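PDB 3HX6: type IV pilus biogenesis factor PilY1 from Pseudomonas aeruginosa, which takes part in type IV pilus assembly, twitching motility and host-cell adhesion, and binds calcium, which seems to regulate pilus retraction. Local coordinates for residues E188-V200 / V210-K222. The protein carries 3 engineered substitutions. Sequence-based numbering, arbitrary orientation.
Engineered in segment 210-222: Met-219 (natural residue Leu).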
# COMPACT_ATOMS: atom_id res chain seq x y z
N GLU A 188 -7.04 12.08 39.25
CA GLU A 188 -6.05 11.03 39.43
C GLU A 188 -4.86 11.62 40.16
O GLU A 188 -3.95 12.17 39.55
CB GLU A 188 -5.61 10.48 38.07
CG GLU A 188 -4.51 9.43 38.13
CD GLU A 188 -4.73 8.43 39.25
OE1 GLU A 188 -4.09 8.58 40.31
OE2 GLU A 188 -5.56 7.51 39.08
N PRO A 189 -4.86 11.51 41.50
CA PRO A 189 -3.79 12.05 42.34
C PRO A 189 -2.36 11.68 41.94
O PRO A 189 -1.45 12.46 42.17
CB PRO A 189 -4.17 11.55 43.74
CG PRO A 189 -4.94 10.30 43.47
CD PRO A 189 -5.79 10.69 42.29
N ASP A 190 -2.17 10.51 41.33
CA ASP A 190 -0.83 10.10 40.93
C ASP A 190 -0.48 10.42 39.48
O ASP A 190 0.47 9.88 38.92
CB ASP A 190 -0.63 8.61 41.17
CG ASP A 190 -0.54 8.26 42.65
OD1 ASP A 190 0.30 8.87 43.35
OD2 ASP A 190 -1.31 7.39 43.10
N LEU A 191 -1.26 11.31 38.86
CA LEU A 191 -0.99 11.70 37.49
C LEU A 191 0.18 12.68 37.45
O LEU A 191 0.20 13.66 38.20
CB LEU A 191 -2.23 12.34 36.87
CG LEU A 191 -2.12 12.77 35.41
CD1 LEU A 191 -1.96 11.53 34.52
CD2 LEU A 191 -3.36 13.57 35.00
N GLY A 192 1.15 12.41 36.58
CA GLY A 192 2.29 13.30 36.46
C GLY A 192 2.30 13.95 35.09
O GLY A 192 1.27 13.96 34.41
N TYR A 193 3.43 14.51 34.69
CA TYR A 193 3.52 15.11 33.37
C TYR A 193 3.37 13.96 32.39
O TYR A 193 4.21 13.05 32.34
CB TYR A 193 4.85 15.84 33.21
CG TYR A 193 4.95 17.00 34.17
CD1 TYR A 193 4.16 18.13 34.00
CD2 TYR A 193 5.77 16.93 35.29
CE1 TYR A 193 4.17 19.16 34.92
CE2 TYR A 193 5.79 17.95 36.23
CZ TYR A 193 4.98 19.06 36.04
OH TYR A 193 4.99 20.07 36.97
N SER A 194 2.29 14.00 31.63
CA SER A 194 1.98 12.93 30.71
C SER A 194 2.72 12.82 29.40
O SER A 194 2.14 12.89 28.32
CB SER A 194 0.48 12.93 30.47
OG SER A 194 -0.19 12.71 31.71
N PHE A 195 4.03 12.63 29.50
CA PHE A 195 4.86 12.45 28.33
C PHE A 195 4.61 11.07 27.71
O PHE A 195 4.77 10.88 26.51
CB PHE A 195 6.34 12.58 28.71
CG PHE A 195 6.75 13.98 29.03
CD1 PHE A 195 7.12 14.86 28.02
CD2 PHE A 195 6.76 14.44 30.35
CE1 PHE A 195 7.50 16.16 28.30
CE2 PHE A 195 7.13 15.75 30.64
CZ PHE A 195 7.50 16.61 29.62
N PRO A 196 4.21 10.08 28.54
CA PRO A 196 3.96 8.75 27.97
C PRO A 196 2.91 8.78 26.87
O PRO A 196 1.96 9.55 26.94
CB PRO A 196 3.49 7.94 29.17
CG PRO A 196 4.21 8.58 30.31
CD PRO A 196 4.04 10.05 30.00
N LYS A 197 3.10 7.95 25.86
CA LYS A 197 2.14 7.85 24.76
C LYS A 197 1.11 6.81 25.15
O LYS A 197 1.44 5.65 25.40
CB LYS A 197 2.84 7.42 23.47
CG LYS A 197 3.78 8.46 22.89
CD LYS A 197 4.21 8.07 21.48
CE LYS A 197 5.06 9.16 20.86
NZ LYS A 197 5.17 9.00 19.38
N PRO A 198 -0.16 7.21 25.23
CA PRO A 198 -1.19 6.24 25.60
C PRO A 198 -1.56 5.31 24.46
O PRO A 198 -1.30 5.60 23.29
CB PRO A 198 -2.35 7.13 26.02
CG PRO A 198 -2.23 8.28 25.07
CD PRO A 198 -0.74 8.56 25.06
N THR A 199 -2.16 4.18 24.82
CA THR A 199 -2.64 3.22 23.85
C THR A 199 -4.15 3.18 24.07
O THR A 199 -4.62 3.27 25.20
CB THR A 199 -2.07 1.80 24.07
OG1 THR A 199 -0.71 1.75 23.61
CG2 THR A 199 -2.88 0.76 23.30
N VAL A 200 -4.90 3.10 22.98
CA VAL A 200 -6.34 3.03 23.06
C VAL A 200 -6.68 1.60 22.69
O VAL A 200 -6.34 1.15 21.60
CB VAL A 200 -7.01 3.99 22.08
CG1 VAL A 200 -8.52 3.81 22.12
CG2 VAL A 200 -6.63 5.42 22.43
N VAL A 210 -8.29 4.07 27.63
CA VAL A 210 -7.03 4.72 27.33
C VAL A 210 -6.12 4.08 28.35
O VAL A 210 -6.37 4.17 29.56
CB VAL A 210 -7.08 6.23 27.58
CG1 VAL A 210 -5.66 6.81 27.60
CG2 VAL A 210 -7.92 6.90 26.49
N VAL A 211 -5.09 3.39 27.89
CA VAL A 211 -4.15 2.75 28.79
C VAL A 211 -2.82 3.44 28.62
O VAL A 211 -2.23 3.44 27.54
CB VAL A 211 -4.03 1.25 28.47
CG1 VAL A 211 -3.07 0.58 29.45
CG2 VAL A 211 -5.42 0.61 28.55
N THR A 212 -2.34 4.05 29.70
CA THR A 212 -1.09 4.78 29.65
C THR A 212 -0.36 4.77 30.98
O THR A 212 -0.88 4.29 31.98
CB THR A 212 -1.38 6.23 29.23
OG1 THR A 212 -0.15 6.91 28.94
CG2 THR A 212 -2.14 6.96 30.33
N GLY A 213 0.87 5.29 30.99
CA GLY A 213 1.63 5.36 32.22
C GLY A 213 1.20 6.62 32.95
O GLY A 213 0.70 7.55 32.30
N ASN A 214 1.36 6.67 34.27
CA ASN A 214 0.94 7.86 35.02
C ASN A 214 1.82 9.07 34.71
O ASN A 214 1.46 10.21 35.02
CB ASN A 214 0.95 7.57 36.52
CG ASN A 214 2.34 7.39 37.08
OD1 ASN A 214 3.14 6.61 36.56
ND2 ASN A 214 2.65 8.11 38.16
N GLY A 215 2.97 8.84 34.11
CA GLY A 215 3.81 9.99 33.80
C GLY A 215 4.87 10.29 34.84
O GLY A 215 5.07 9.53 35.78
N TYR A 216 5.51 11.44 34.70
CA TYR A 216 6.61 11.79 35.58
C TYR A 216 6.40 12.93 36.55
O TYR A 216 5.62 13.85 36.30
CB TYR A 216 7.83 12.06 34.69
CG TYR A 216 7.94 11.07 33.55
CD1 TYR A 216 7.81 9.71 33.78
CD2 TYR A 216 8.20 11.50 32.25
CE1 TYR A 216 7.93 8.79 32.74
CE2 TYR A 216 8.33 10.58 31.20
CZ TYR A 216 8.20 9.22 31.46
OH TYR A 216 8.35 8.30 30.46
N SER A 217 7.11 12.86 37.67
CA SER A 217 7.05 13.87 38.72
C SER A 217 5.65 14.02 39.30
O SER A 217 5.22 15.14 39.59
CB SER A 217 7.54 15.22 38.19
OG SER A 217 8.84 15.10 37.65
N SER A 218 4.95 12.91 39.45
CA SER A 218 3.61 12.96 40.03
C SER A 218 3.81 13.28 41.52
O SER A 218 4.93 13.17 42.03
CB SER A 218 2.89 11.62 39.86
OG SER A 218 3.62 10.55 40.43
N MET A 219 2.73 13.67 42.19
CA MET A 219 2.76 14.04 43.60
C MET A 219 3.65 13.19 44.52
O MET A 219 4.47 13.74 45.25
CB MET A 219 1.33 14.03 44.16
CG MET A 219 1.21 14.61 45.56
SD MET A 219 1.53 16.40 45.62
CE MET A 219 3.30 16.44 45.95
N ASN A 220 3.49 11.88 44.48
CA ASN A 220 4.28 11.00 45.33
C ASN A 220 5.35 10.19 44.60
O ASN A 220 5.80 9.15 45.10
CB ASN A 220 3.35 10.08 46.11
CG ASN A 220 2.48 10.85 47.09
OD1 ASN A 220 2.97 11.46 48.03
ND2 ASN A 220 1.17 10.83 46.85
N ASP A 221 5.76 10.67 43.43
CA ASP A 221 6.78 10.00 42.62
C ASP A 221 6.56 8.51 42.40
O ASP A 221 7.53 7.75 42.29
CB ASP A 221 8.16 10.23 43.22
CG ASP A 221 8.62 11.66 43.12
OD1 ASP A 221 8.66 12.20 41.98
OD2 ASP A 221 8.94 12.26 44.17
N LYS A 222 5.31 8.09 42.34
CA LYS A 222 5.01 6.68 42.13
C LYS A 222 4.86 6.39 40.64
O LYS A 222 4.76 7.31 39.83
CB LYS A 222 3.72 6.28 42.84
CG LYS A 222 3.78 6.40 44.35
CD LYS A 222 2.42 6.09 44.96
CE LYS A 222 2.42 6.27 46.47
NZ LYS A 222 1.07 6.02 47.05
O HOH W 1 0.41 13.76 40.99
O HOH W 2 2.83 9.78 42.87
O HOH W 3 -0.14 9.62 28.83
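With chi1 at 69°, the CG of Asn-214 sits between its own backbone N and carbonyl carbon, and this turns the amide toward Asp-190. ND2 donates to Asp-190 O (2.9 Å), which lies in the amide plane, and also to Lys-222 O, while OD1 accepts from the backbone N atoms of Leu-251 and Ala-224. Asn-214 O takes Gly-192 N at 2.7 Å. Next along, Tyr-193 and Tyr-216 form an isolated antiparallel hydrogen-bonded pair; Tyr-193 N donates to Tyr-216 O (2.8 Å) and Tyr-216 N to Tyr-193 O. Gly-192 and Gly-215 flank this pair, each CA 3.4 Å from a carbonyl oxygen, Tyr-216 O and Tyr-193 O respectively. Tyr-216, with CG anti to its carbonyl carbon (chi1 -41°), brings CE2 to 3.8 Å from Phe-195 CB, and its OH bonds to Ser-252. Between Tyr-193 and Thr-199 the register shifts by one, the second ladder being the 199-202/208-213 hairpin of a four-stranded propeller sheet, with Pro-198 CB pressed to 3.5 Å from Thr-212 CB. At the other end, a water joins Asp-190 OD1 to Ser-218 OG, Asn-220 N and Lys-222 N, while OD2 forms a salt bridge with Lys-238. The buried Asn-214 amide thus ties both loops to neighbouring strands, and the paired charge probably keeps Asp-190 ionised.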